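Local coordinates for putative diflavin flavoprotein A 3 (PDB 6H0C), which probably passes electrons from NADH to oxygen, reducing it to water, and is represented here by its core of metallo-hydrolase-like and flavodoxin-like domains, at residues 18-23 and 177-182; 106-111 and 127-132; 131-136 and 143-148; 266-271 and 378-383; 353-358 and 373-378. One frame throughout, in Å; residues are numbered along the deposited sequence.

Contact 1 (18-23 and 177-182); sequences RSRTWD and HVCGDQ
Cys179 lays its sulfur over one face of the Trp22 indole: SG stands 3.5 Å from the centroid of the five-membered ring of Trp22 and 9° off the ring normal, a Cys sulfur-aromatic contact. The torsion that carries the sulfur anti to the backbone N (chi1 -175°) also brings Cys179 SG to 3.7 Å from Arg20 CB. A small, polarisable thiol suits this place between a broad ring and an arginine stem. Beside it, Arg20 NH1 serves two acceptors in the guanidinium plane. Arg20 NH1 donates to Gly180 O at 3.0 Å, approaching from above that carbonyl plane. The bond from Arg20 NH1 to Asp181 OD1 is 3.1 Å and nearly straight (173°); this salt bridge uses the anti lone pair of the carboxylate oxygen, the two planes being turned against each other. A water reinforces the pair, accepting from Arg20 NH2 and donating to Asp181 OD1, while CH2 of Trp22 lies over one face of the guanidinium. Arg18 approaches the same carbonyl, its NH1 2.8 Å from Gly180 O, and its NH2 donates to a water that donates to Val178 O. In the second shell, Asp4 forms a further salt bridge with Arg20 NH2, and Gln6 bonds both Arg18 NH1 and Asp181 O, so strand 4-11 positions both arginines and the loop. The whole fastens the loop that follows strand 167-171 onto the edge-proximal antiparallel strand 14-21 of the seven-stranded sheet, linking elements of both sheets in a metallo-beta-lactamase-like alpha/beta sandwich.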
# COMPACT_ATOMS: atom_id res chain seq x y z
N ARG A 18 2.99 4.58 18.70
CA ARG A 18 3.62 5.03 17.46
C ARG A 18 5.10 4.64 17.46
O ARG A 18 5.90 5.23 18.18
CB ARG A 18 3.47 6.55 17.27
CG ARG A 18 2.02 7.05 17.39
CD ARG A 18 1.80 8.33 16.60
NE ARG A 18 2.76 9.37 16.96
CZ ARG A 18 3.18 10.32 16.13
NH1 ARG A 18 4.06 11.22 16.55
NH2 ARG A 18 2.71 10.37 14.89
N SER A 19 5.45 3.65 16.65
CA SER A 19 6.85 3.33 16.41
C SER A 19 7.44 4.40 15.50
O SER A 19 7.02 4.53 14.34
CB SER A 19 7.01 1.94 15.80
OG SER A 19 6.51 0.95 16.68
N ARG A 20 8.38 5.17 16.02
CA ARG A 20 8.84 6.35 15.30
C ARG A 20 10.27 6.19 14.79
O ARG A 20 11.13 5.66 15.50
CB ARG A 20 8.74 7.59 16.19
CG ARG A 20 7.35 7.80 16.81
CD ARG A 20 7.25 9.15 17.51
NE ARG A 20 8.24 9.30 18.56
CZ ARG A 20 8.65 10.46 19.06
NH1 ARG A 20 8.14 11.59 18.58
NH2 ARG A 20 9.57 10.50 20.02
N THR A 21 10.50 6.63 13.56
CA THR A 21 11.86 6.75 13.03
C THR A 21 12.04 8.14 12.41
O THR A 21 11.20 8.60 11.64
CB THR A 21 12.18 5.64 11.98
OG1 THR A 21 13.54 5.77 11.55
CG2 THR A 21 11.27 5.72 10.76
N TRP A 22 13.13 8.82 12.76
CA TRP A 22 13.38 10.15 12.22
C TRP A 22 14.12 10.04 10.89
O TRP A 22 14.06 10.94 10.06
CB TRP A 22 14.16 11.01 13.22
CG TRP A 22 13.27 11.64 14.27
CD1 TRP A 22 12.62 12.85 14.19
CD2 TRP A 22 12.92 11.09 15.54
NE1 TRP A 22 11.89 13.08 15.34
CE2 TRP A 22 12.06 12.01 16.18
CE3 TRP A 22 13.24 9.90 16.20
CZ2 TRP A 22 11.53 11.79 17.45
CZ3 TRP A 22 12.72 9.67 17.46
CH2 TRP A 22 11.87 10.61 18.07
N ASP A 23 14.79 8.91 10.68
CA ASP A 23 15.52 8.67 9.45
C ASP A 23 14.71 7.85 8.45
O ASP A 23 13.83 7.07 8.83
CB ASP A 23 16.83 7.96 9.75
CG ASP A 23 17.64 8.66 10.81
OD1 ASP A 23 18.07 7.99 11.77
OD2 ASP A 23 17.84 9.89 10.69
N HIS A 177 3.94 10.32 5.79
CA HIS A 177 5.23 9.86 6.27
C HIS A 177 5.98 11.02 6.87
O HIS A 177 6.77 11.69 6.20
CB HIS A 177 6.03 9.21 5.13
CG HIS A 177 5.55 7.84 4.77
ND1 HIS A 177 5.43 6.83 5.70
CD2 HIS A 177 5.14 7.31 3.59
CE1 HIS A 177 4.98 5.74 5.11
NE2 HIS A 177 4.79 6.01 3.83
N VAL A 178 5.71 11.27 8.14
CA VAL A 178 6.37 12.34 8.87
C VAL A 178 6.46 12.02 10.36
O VAL A 178 5.47 11.64 11.00
CB VAL A 178 5.65 13.70 8.67
CG1 VAL A 178 4.23 13.62 9.16
CG2 VAL A 178 6.41 14.80 9.38
N CYS A 179 7.67 12.15 10.89
CA CYS A 179 7.92 11.87 12.29
C CYS A 179 7.96 13.18 13.07
O CYS A 179 8.73 14.09 12.75
CB CYS A 179 9.24 11.11 12.46
SG CYS A 179 9.56 10.60 14.15
N GLY A 180 7.11 13.29 14.07
CA GLY A 180 7.07 14.47 14.90
C GLY A 180 6.65 14.07 16.30
O GLY A 180 6.32 12.90 16.53
N ASP A 181 6.66 15.03 17.22
CA ASP A 181 6.28 14.77 18.60
C ASP A 181 4.78 14.80 18.78
O ASP A 181 4.25 14.17 19.69
CB ASP A 181 6.93 15.78 19.54
CG ASP A 181 8.42 15.53 19.72
OD1 ASP A 181 8.84 14.35 19.68
OD2 ASP A 181 9.15 16.53 19.89
N GLN A 182 4.09 15.53 17.91
CA GLN A 182 2.63 15.64 17.99
C GLN A 182 1.94 14.33 17.63
O GLN A 182 2.11 13.81 16.52
CB GLN A 182 2.12 16.76 17.09
CG GLN A 182 2.57 18.12 17.55
CD GLN A 182 2.53 18.24 19.06
OE1 GLN A 182 1.48 18.03 19.68
NE2 GLN A 182 3.67 18.54 19.67
O HOH W 1 4.18 12.04 13.43
O HOH W 2 10.84 13.23 21.07

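Contact 2 (106-111 and 127-132); sequences CSNPAA and IQVMKG
Cys106 O is gripped by two groups of residues 127-132: Met130 N donates to it at 2.8 Å, and Val129 CA makes a CA-H...O contact with it at 3.3 Å. They join the two parallel strands of a beta-alpha-beta crossover, in which strand 103-106 leads through helix 108-117 to strand 127-129. The return bond, Cys106 N to Gln128 O, is weak. Cys106 and Val129 pair in parallel register and send their side chains to one side of the sheet, where the helix covers them. Cys106 SG sits between its own backbone N and carbonyl carbon (chi1 66°), and from there it meets Ile127 CG2 at 3.9 Å. The helix contributes the small methyl of Ala111, whose CB touches Val129 CG2 at 3.8 Å and also reaches Ile127 CG2; a compact residue lets helix and branched strand side chains come close. Val129 CG1, anti to its backbone N, rests instead against the first helical residue, near Asn108 CB. Ser107 is the N-cap: its OG accepts from Ala110 N at 3.2 Å and is also bonded to Gly156 O. Finally, one water accepts from Asn108 N and donates to Met130 O at 2.6 Å, bridging Met130 and the start of the helix.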
# COMPACT_ATOMS: atom_id res chain seq x y z
N CYS A 106 -8.66 -10.31 9.87
CA CYS A 106 -8.21 -9.68 8.63
C CYS A 106 -9.14 -9.95 7.44
O CYS A 106 -10.10 -10.70 7.55
CB CYS A 106 -6.79 -10.16 8.29
SG CYS A 106 -6.67 -11.92 7.88
N SER A 107 -8.84 -9.34 6.31
CA SER A 107 -9.64 -9.54 5.11
C SER A 107 -9.32 -10.87 4.46
O SER A 107 -8.36 -11.56 4.83
CB SER A 107 -9.41 -8.41 4.11
OG SER A 107 -8.18 -8.62 3.43
N ASN A 108 -10.13 -11.25 3.48
CA ASN A 108 -9.93 -12.53 2.82
C ASN A 108 -8.64 -12.58 2.01
O ASN A 108 -7.90 -13.56 2.10
CB ASN A 108 -11.12 -12.85 1.92
CG ASN A 108 -11.05 -14.25 1.39
OD1 ASN A 108 -11.29 -15.21 2.12
ND2 ASN A 108 -10.70 -14.39 0.11
N PRO A 109 -8.35 -11.52 1.22
CA PRO A 109 -7.07 -11.51 0.50
C PRO A 109 -5.87 -11.54 1.47
O PRO A 109 -4.87 -12.20 1.19
CB PRO A 109 -7.12 -10.21 -0.30
CG PRO A 109 -8.58 -9.93 -0.47
CD PRO A 109 -9.21 -10.39 0.82
N ALA A 110 -5.99 -10.83 2.60
CA ALA A 110 -4.93 -10.82 3.60
C ALA A 110 -4.74 -12.21 4.20
O ALA A 110 -3.61 -12.65 4.42
CB ALA A 110 -5.23 -9.80 4.70
N ALA A 111 -5.84 -12.91 4.45
CA ALA A 111 -5.79 -14.26 4.98
C ALA A 111 -5.04 -15.20 4.04
O ALA A 111 -4.19 -15.99 4.46
CB ALA A 111 -7.19 -14.78 5.25
N ILE A 127 -7.42 -17.82 12.18
CA ILE A 127 -7.73 -16.61 11.44
C ILE A 127 -9.23 -16.49 11.27
O ILE A 127 -9.88 -17.44 10.81
CB ILE A 127 -7.07 -16.61 10.05
CG1 ILE A 127 -5.55 -16.59 10.17
CG2 ILE A 127 -7.56 -15.42 9.23
CD1 ILE A 127 -4.83 -16.90 8.87
N GLN A 128 -9.78 -15.34 11.63
CA GLN A 128 -11.18 -15.07 11.35
C GLN A 128 -11.27 -14.00 10.27
O GLN A 128 -10.88 -12.84 10.49
CB GLN A 128 -11.92 -14.65 12.61
CG GLN A 128 -13.42 -14.46 12.42
CD GLN A 128 -14.15 -14.11 13.71
OE1 GLN A 128 -13.70 -14.45 14.81
NE2 GLN A 128 -15.28 -13.42 13.58
N VAL A 129 -11.76 -14.38 9.10
CA VAL A 129 -11.88 -13.47 7.97
C VAL A 129 -13.06 -12.51 8.12
O VAL A 129 -14.17 -12.92 8.47
CB VAL A 129 -12.01 -14.24 6.66
CG1 VAL A 129 -12.24 -13.29 5.51
CG2 VAL A 129 -10.76 -15.07 6.42
N MET A 130 -12.83 -11.24 7.84
CA MET A 130 -13.88 -10.24 7.90
C MET A 130 -14.20 -9.66 6.52
O MET A 130 -13.30 -9.35 5.72
CB MET A 130 -13.50 -9.12 8.88
CG MET A 130 -13.36 -9.58 10.34
SD MET A 130 -14.92 -10.15 11.06
CE MET A 130 -14.52 -10.18 12.81
N LYS A 131 -15.49 -9.54 6.25
CA LYS A 131 -16.02 -9.01 5.01
C LYS A 131 -16.76 -7.71 5.34
O LYS A 131 -16.96 -7.38 6.51
CB LYS A 131 -16.96 -10.04 4.36
CG LYS A 131 -17.66 -9.58 3.09
CD LYS A 131 -18.56 -10.67 2.52
CE LYS A 131 -19.13 -10.28 1.15
NZ LYS A 131 -20.01 -11.35 0.59
N GLY A 132 -17.16 -6.97 4.32
CA GLY A 132 -17.85 -5.71 4.52
C GLY A 132 -19.08 -5.87 5.40
O GLY A 132 -19.89 -6.76 5.17
O HOH W 3 -12.62 -9.80 3.29

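Contact 3 (131-136 and 143-148); sequences KGNDHL and ELTFIP
His135 and Thr145 face each other as a non-hydrogen-bonded antiparallel pair, and Leu136 and Leu144 follow as a hydrogen-bonded one, with Leu144 N to Leu136 O at 2.8 Å. Before the pairing begins, residues 131-134 make a type II turn, with Asn133 at positive phi (74°), a conformation asparagine tolerates well. Both backbone groups of Phe146 bond to this turn: Asn133 N donates to Phe146 O, and Phe146 N to Asp134 O, each at 3.0 Å. Asp134 steadies the turn by accepting from Lys131 N through OD2. Pro148, which needs no N-H partner, packs its ring on the backbone of Gly132, with CD 3.4 Å from Gly132 N. On one side of the hairpin the His135 ring lies alongside Thr145; ND1 reaches Thr145 OG1 at 2.8 Å, near the ring plane, but the bond is bent to 119° and weak. The other side is apolar: Leu136 CB comes at the edge of the Phe146 ring, 3.6 Å from CE1. From this side Leu136, Leu144 and Phe146 reach Tyr78, Ile80 and Ile105 on strands 78-80 and 103-106, while strand 143-148 continues its own sheet by backbone bonds to strand 158-162.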
# COMPACT_ATOMS: atom_id res chain seq x y z
N LYS A 131 -15.49 -9.54 6.25
CA LYS A 131 -16.02 -9.01 5.01
C LYS A 131 -16.76 -7.71 5.34
O LYS A 131 -16.96 -7.38 6.51
CB LYS A 131 -16.96 -10.04 4.36
CG LYS A 131 -17.66 -9.58 3.09
CD LYS A 131 -18.56 -10.67 2.52
CE LYS A 131 -19.13 -10.28 1.15
NZ LYS A 131 -20.01 -11.35 0.59
N GLY A 132 -17.16 -6.97 4.32
CA GLY A 132 -17.85 -5.71 4.52
C GLY A 132 -19.08 -5.87 5.40
O GLY A 132 -19.89 -6.76 5.17
N ASN A 133 -19.18 -5.02 6.42
CA ASN A 133 -20.31 -4.99 7.35
C ASN A 133 -20.34 -6.15 8.36
O ASN A 133 -21.33 -6.32 9.07
CB ASN A 133 -21.63 -4.96 6.57
CG ASN A 133 -21.76 -3.72 5.70
OD1 ASN A 133 -21.37 -2.62 6.10
ND2 ASN A 133 -22.29 -3.89 4.49
N ASP A 134 -19.25 -6.91 8.43
CA ASP A 134 -19.06 -7.85 9.54
C ASP A 134 -18.76 -7.08 10.82
O ASP A 134 -18.29 -5.94 10.76
CB ASP A 134 -17.92 -8.84 9.27
CG ASP A 134 -18.34 -10.00 8.41
OD1 ASP A 134 -19.56 -10.17 8.19
OD2 ASP A 134 -17.45 -10.75 7.95
N HIS A 135 -19.02 -7.70 11.96
CA HIS A 135 -18.80 -7.05 13.25
C HIS A 135 -17.96 -7.90 14.19
O HIS A 135 -17.89 -9.12 14.06
CB HIS A 135 -20.14 -6.73 13.92
CG HIS A 135 -21.08 -5.95 13.07
ND1 HIS A 135 -20.88 -4.62 12.75
CD2 HIS A 135 -22.24 -6.30 12.46
CE1 HIS A 135 -21.87 -4.19 11.98
NE2 HIS A 135 -22.70 -5.20 11.79
N LEU A 136 -17.31 -7.22 15.13
CA LEU A 136 -16.59 -7.88 16.21
C LEU A 136 -16.78 -7.03 17.48
O LEU A 136 -16.37 -5.87 17.54
CB LEU A 136 -15.10 -8.04 15.87
CG LEU A 136 -14.27 -8.84 16.88
CD1 LEU A 136 -14.65 -10.32 16.81
CD2 LEU A 136 -12.78 -8.65 16.63
N GLU A 143 -18.34 -2.15 19.34
CA GLU A 143 -18.72 -3.15 18.35
C GLU A 143 -18.20 -2.70 17.00
O GLU A 143 -18.81 -1.89 16.32
CB GLU A 143 -20.22 -3.39 18.29
CG GLU A 143 -20.53 -4.64 17.47
CD GLU A 143 -21.99 -5.01 17.44
OE1 GLU A 143 -22.80 -4.28 18.05
OE2 GLU A 143 -22.33 -6.04 16.81
N LEU A 144 -17.04 -3.25 16.65
CA LEU A 144 -16.34 -2.88 15.44
C LEU A 144 -17.09 -3.32 14.19
O LEU A 144 -17.68 -4.41 14.17
CB LEU A 144 -14.93 -3.49 15.45
CG LEU A 144 -14.12 -3.28 16.72
CD1 LEU A 144 -12.75 -3.97 16.59
CD2 LEU A 144 -13.97 -1.79 17.05
N THR A 145 -17.07 -2.47 13.17
CA THR A 145 -17.55 -2.84 11.84
C THR A 145 -16.38 -2.80 10.85
O THR A 145 -15.57 -1.88 10.89
CB THR A 145 -18.69 -1.91 11.37
OG1 THR A 145 -19.83 -2.10 12.21
CG2 THR A 145 -19.09 -2.24 9.93
N PHE A 146 -16.29 -3.80 9.98
CA PHE A 146 -15.16 -3.87 9.07
C PHE A 146 -15.52 -3.46 7.64
O PHE A 146 -16.62 -3.74 7.17
CB PHE A 146 -14.55 -5.27 9.11
CG PHE A 146 -14.02 -5.64 10.46
CD1 PHE A 146 -14.80 -6.35 11.36
CD2 PHE A 146 -12.75 -5.23 10.86
CE1 PHE A 146 -14.32 -6.66 12.63
CE2 PHE A 146 -12.26 -5.54 12.11
CZ PHE A 146 -13.05 -6.26 13.00
N ILE A 147 -14.59 -2.79 6.98
CA ILE A 147 -14.76 -2.33 5.61
C ILE A 147 -13.53 -2.66 4.76
O ILE A 147 -12.51 -1.95 4.84
CB ILE A 147 -14.98 -0.79 5.53
CG1 ILE A 147 -16.05 -0.33 6.52
CG2 ILE A 147 -15.31 -0.39 4.09
CD1 ILE A 147 -15.50 0.20 7.82
N PRO A 148 -13.61 -3.73 3.94
CA PRO A 148 -12.53 -4.01 2.98
C PRO A 148 -12.31 -2.84 2.01
O PRO A 148 -13.26 -2.29 1.46
CB PRO A 148 -13.04 -5.26 2.24
CG PRO A 148 -13.95 -5.94 3.23
CD PRO A 148 -14.63 -4.79 3.95

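Contact 4 (266-271 and 378-383); sequences YGNTST and FKPTDQ
In the flavodoxin-like domain, the first turn of helix 268-281, which follows the first strand, 257-262, meets the connection between strand 368-377 and helix 382-404, with Asn268 set against Pro380. The side-chain amide does the touching: Asn268 OD1 lies 3.2 Å from Pro380 CD, and Asn268 CG stands 3.5 Å from the same carbon. The torsion that places CG anti to the carbonyl carbon (chi1 -76°) lets the amide cross the proline ring obliquely. The other end of the amide, Asn268 ND2, is 4.0 Å from Lys379 CA, and no hydrogen bond joins the two segments. One turn on, the methyl Thr271 CG2 faces Pro380 CG at a loose 4.4 Å. Proline suits the place as a rigid, apolar knuckle that offers CD and CG to the helix. Gly267, the N-cap of helix 268-281, has a positive phi (134°) that calls for glycine, and Thr381 is the N-cap of helix 382-404. The Tyr-Gly-Asn-Thr sequence after the first strand probably corresponds to the loop that in flavodoxins cradles the FMN phosphate, so the contact probably borders the flavin site, although it is itself plain surface packing of a flavodoxin fold.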
# COMPACT_ATOMS: atom_id res chain seq x y z
N TYR A 266 4.66 -6.48 -3.17
CA TYR A 266 5.79 -6.25 -2.28
C TYR A 266 7.03 -6.90 -2.91
O TYR A 266 6.95 -7.99 -3.46
CB TYR A 266 5.48 -6.81 -0.88
CG TYR A 266 6.54 -6.54 0.17
CD1 TYR A 266 6.65 -5.28 0.78
CD2 TYR A 266 7.43 -7.53 0.57
CE1 TYR A 266 7.62 -5.04 1.73
CE2 TYR A 266 8.40 -7.30 1.51
CZ TYR A 266 8.49 -6.05 2.10
OH TYR A 266 9.47 -5.82 3.04
N GLY A 267 8.17 -6.21 -2.85
CA GLY A 267 9.39 -6.71 -3.47
C GLY A 267 10.11 -5.65 -4.26
O GLY A 267 9.58 -4.55 -4.47
N ASN A 268 11.31 -5.96 -4.73
CA ASN A 268 12.11 -4.96 -5.43
C ASN A 268 11.44 -4.43 -6.70
O ASN A 268 11.54 -3.24 -7.00
CB ASN A 268 13.49 -5.52 -5.77
CG ASN A 268 14.40 -5.56 -4.56
OD1 ASN A 268 14.22 -4.81 -3.61
ND2 ASN A 268 15.40 -6.44 -4.59
N THR A 269 10.77 -5.31 -7.44
CA THR A 269 10.11 -4.89 -8.68
C THR A 269 8.98 -3.94 -8.35
O THR A 269 8.74 -2.98 -9.07
CB THR A 269 9.57 -6.08 -9.48
OG1 THR A 269 10.66 -6.85 -10.01
CG2 THR A 269 8.73 -5.58 -10.63
N SER A 270 8.29 -4.20 -7.24
CA SER A 270 7.21 -3.33 -6.81
C SER A 270 7.74 -1.94 -6.46
O SER A 270 7.13 -0.93 -6.81
CB SER A 270 6.47 -3.91 -5.62
OG SER A 270 5.58 -2.94 -5.08
N THR A 271 8.86 -1.90 -5.76
CA THR A 271 9.52 -0.63 -5.43
C THR A 271 9.81 0.18 -6.71
O THR A 271 9.54 1.39 -6.76
CB THR A 271 10.81 -0.89 -4.65
OG1 THR A 271 10.49 -1.56 -3.43
CG2 THR A 271 11.52 0.42 -4.33
N PHE A 378 19.89 -6.55 -8.06
CA PHE A 378 19.74 -6.51 -6.61
C PHE A 378 19.02 -5.25 -6.12
O PHE A 378 18.25 -4.65 -6.86
CB PHE A 378 21.11 -6.64 -5.91
CG PHE A 378 21.03 -7.26 -4.53
CD1 PHE A 378 19.92 -8.01 -4.16
CD2 PHE A 378 22.05 -7.06 -3.61
CE1 PHE A 378 19.84 -8.57 -2.89
CE2 PHE A 378 21.97 -7.62 -2.34
CZ PHE A 378 20.87 -8.38 -1.98
N LYS A 379 19.28 -4.87 -4.87
CA LYS A 379 18.45 -3.89 -4.17
C LYS A 379 18.55 -2.48 -4.73
O LYS A 379 19.64 -1.94 -4.90
CB LYS A 379 18.82 -3.87 -2.68
CG LYS A 379 17.61 -3.80 -1.75
CD LYS A 379 18.01 -3.64 -0.29
CE LYS A 379 18.88 -2.40 -0.09
NZ LYS A 379 19.21 -2.16 1.35
N PRO A 380 17.39 -1.87 -5.01
CA PRO A 380 17.32 -0.50 -5.52
C PRO A 380 17.99 0.48 -4.57
O PRO A 380 17.95 0.26 -3.36
CB PRO A 380 15.81 -0.23 -5.59
CG PRO A 380 15.19 -1.58 -5.67
CD PRO A 380 16.06 -2.47 -4.86
N THR A 381 18.59 1.53 -5.12
CA THR A 381 19.20 2.58 -4.31
C THR A 381 18.49 3.90 -4.56
O THR A 381 17.54 3.96 -5.33
CB THR A 381 20.69 2.76 -4.61
OG1 THR A 381 20.84 3.36 -5.90
CG2 THR A 381 21.41 1.42 -4.58
N ASP A 382 18.98 4.95 -3.91
CA ASP A 382 18.40 6.28 -4.08
C ASP A 382 18.38 6.69 -5.55
O ASP A 382 17.37 7.19 -6.05
CB ASP A 382 19.19 7.31 -3.27
CG ASP A 382 18.34 8.48 -2.85
OD1 ASP A 382 17.20 8.61 -3.36
OD2 ASP A 382 18.81 9.28 -2.01
N GLN A 383 19.48 6.47 -6.25
CA GLN A 383 19.54 6.92 -7.63
C GLN A 383 18.71 6.00 -8.52
O GLN A 383 18.17 6.45 -9.53
CB GLN A 383 20.98 6.99 -8.12
CG GLN A 383 21.17 8.11 -9.14
CD GLN A 383 22.59 8.20 -9.66
OE1 GLN A 383 23.56 7.94 -8.94
NE2 GLN A 383 22.72 8.58 -10.93

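Contact 5 (353-358 and 373-378); sequences EAIDML and TIRVKF
Ile355 packs tightly against Thr373: their CG2 methyls approach to 3.4 Å, closer than usual for two carbons, as the side chains slide past each other in opposite directions. Helix 353-358 and strand 374-377 run antiparallel at 176°, with axes 9.6 Å apart, the close layering of helix on sheet in a beta-alpha-beta unit. Beta-branched residues serve this inner side well, for each has a methyl fixed near the backbone. Ile355 CG2 also lies over one face of the Arg375 guanidinium, 3.8 Å from NE, while Ile355 CD1 reaches toward Ile374 O. The outer side is polar and hydrated. There Arg375, extended from CG to NE, carries its charged end across from the strand to Asp356 on the helix, and the two side chains cross at about a right angle. Arg375 NH2 donates to Asp356 OD1 at 2.6 Å, meeting the oxygen nearly along its C-O axis, whereas the bond from Arg375 NE to the same oxygen is weak at 3.3 Å. A water accepts from Arg375 NE at 2.6 Å and donates to Asp356 OD1, completing a ring of bonds. Arg375 NH2 has a second salt bridge to Glu359, whose other oxygen is bonded to Thr373 OG1. Two carboxylates around one arginine would be expected to favour its charged form and keep both acids ionised, pinning an exposed guanidinium across helix and strand.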
# COMPACT_ATOMS: atom_id res chain seq x y z
N GLU A 353 15.90 -13.06 -17.17
CA GLU A 353 15.27 -13.57 -18.39
C GLU A 353 13.83 -13.11 -18.57
O GLU A 353 13.36 -12.99 -19.70
CB GLU A 353 15.33 -15.09 -18.42
CG GLU A 353 16.73 -15.67 -18.62
CD GLU A 353 17.53 -15.81 -17.33
OE1 GLU A 353 18.69 -16.28 -17.39
OE2 GLU A 353 17.00 -15.44 -16.25
N ALA A 354 13.12 -12.85 -17.48
CA ALA A 354 11.74 -12.37 -17.58
C ALA A 354 11.68 -11.03 -18.33
O ALA A 354 10.78 -10.81 -19.15
CB ALA A 354 11.12 -12.25 -16.19
N ILE A 355 12.64 -10.16 -18.06
CA ILE A 355 12.70 -8.85 -18.70
C ILE A 355 13.01 -8.99 -20.19
O ILE A 355 12.37 -8.34 -21.03
CB ILE A 355 13.76 -7.96 -18.01
CG1 ILE A 355 13.35 -7.71 -16.56
CG2 ILE A 355 13.92 -6.65 -18.76
CD1 ILE A 355 14.41 -7.02 -15.73
N ASP A 356 13.98 -9.84 -20.52
CA ASP A 356 14.30 -10.11 -21.92
C ASP A 356 13.08 -10.67 -22.65
O ASP A 356 12.75 -10.24 -23.76
CB ASP A 356 15.49 -11.08 -22.03
CG ASP A 356 16.76 -10.53 -21.39
OD1 ASP A 356 16.92 -9.29 -21.28
OD2 ASP A 356 17.61 -11.36 -21.00
N MET A 357 12.40 -11.64 -22.02
CA MET A 357 11.23 -12.26 -22.63
C MET A 357 10.17 -11.21 -22.98
O MET A 357 9.69 -11.15 -24.11
CB MET A 357 10.65 -13.32 -21.69
CG MET A 357 9.49 -14.12 -22.27
SD MET A 357 7.88 -13.31 -22.09
CE MET A 357 7.67 -13.30 -20.30
N LEU A 358 9.83 -10.38 -22.00
CA LEU A 358 8.83 -9.33 -22.21
C LEU A 358 9.25 -8.32 -23.30
O LEU A 358 8.44 -7.96 -24.17
CB LEU A 358 8.55 -8.60 -20.90
CG LEU A 358 7.78 -9.39 -19.84
CD1 LEU A 358 7.72 -8.60 -18.55
CD2 LEU A 358 6.38 -9.73 -20.34
N THR A 373 14.37 -0.18 -21.82
CA THR A 373 14.09 -1.22 -20.85
C THR A 373 14.98 -1.11 -19.61
O THR A 373 16.19 -0.92 -19.71
CB THR A 373 14.26 -2.62 -21.47
OG1 THR A 373 13.28 -2.79 -22.50
CG2 THR A 373 14.07 -3.70 -20.42
N ILE A 374 14.35 -1.19 -18.44
CA ILE A 374 15.05 -0.99 -17.18
C ILE A 374 15.41 -2.30 -16.51
O ILE A 374 14.54 -3.12 -16.21
CB ILE A 374 14.19 -0.16 -16.21
CG1 ILE A 374 14.09 1.29 -16.70
CG2 ILE A 374 14.76 -0.21 -14.81
CD1 ILE A 374 13.03 2.08 -15.98
N ARG A 375 16.70 -2.50 -16.27
CA ARG A 375 17.20 -3.68 -15.58
C ARG A 375 17.95 -3.28 -14.31
O ARG A 375 19.01 -2.66 -14.38
CB ARG A 375 18.10 -4.49 -16.51
CG ARG A 375 17.37 -5.08 -17.71
CD ARG A 375 18.32 -5.80 -18.66
NE ARG A 375 17.60 -6.53 -19.70
CZ ARG A 375 17.25 -6.02 -20.87
NH1 ARG A 375 17.55 -4.76 -21.17
NH2 ARG A 375 16.60 -6.77 -21.76
N VAL A 376 17.39 -3.61 -13.15
CA VAL A 376 18.00 -3.29 -11.87
C VAL A 376 18.51 -4.53 -11.15
O VAL A 376 17.70 -5.37 -10.74
CB VAL A 376 17.02 -2.56 -10.94
CG1 VAL A 376 17.69 -2.26 -9.60
CG2 VAL A 376 16.51 -1.29 -11.60
N LYS A 377 19.82 -4.63 -10.99
CA LYS A 377 20.40 -5.79 -10.31
C LYS A 377 20.48 -5.60 -8.78
O LYS A 377 21.06 -4.62 -8.29
CB LYS A 377 21.79 -6.11 -10.88
CG LYS A 377 22.05 -7.61 -11.07
CD LYS A 377 23.47 -7.85 -11.62
CE LYS A 377 23.79 -9.32 -11.77
NZ LYS A 377 25.21 -9.51 -12.21
N PHE A 378 19.89 -6.55 -8.06
CA PHE A 378 19.74 -6.51 -6.61
C PHE A 378 19.02 -5.25 -6.12
O PHE A 378 18.25 -4.65 -6.86
CB PHE A 378 21.11 -6.64 -5.91
CG PHE A 378 21.03 -7.26 -4.53
CD1 PHE A 378 19.92 -8.01 -4.16
CD2 PHE A 378 22.05 -7.06 -3.61
CE1 PHE A 378 19.84 -8.57 -2.89
CE2 PHE A 378 21.97 -7.62 -2.34
CZ PHE A 378 20.87 -8.38 -1.98
O HOH W 4 17.33 -8.65 -18.27

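Overall arrangement
Contacts 1, 2 and 3 belong to the N-terminal metallo-hydrolase-like part, contacts 4 and 5 to the flavodoxin-like domain that follows. Along the chain, contacts 2 and 3 fall between the segments of contact 1, and contact 5 between those of contact 4, sharing Phe378 with it just after strand 368-377. Contacts 1 and 2 reach the same seven-stranded sheet, yet their centres are about 29 Å apart. Contacts 2 and 3 adjoin, with centres about 10 Å apart: they share Lys131 and Gly132, and Met130 CE packs on Phe146 CE1 at 3.5 Å, so the edge of that sheet passes to the hairpin of the five-stranded one. Contacts 3 and 5, centres about 42 Å apart, mark distant ends of the core.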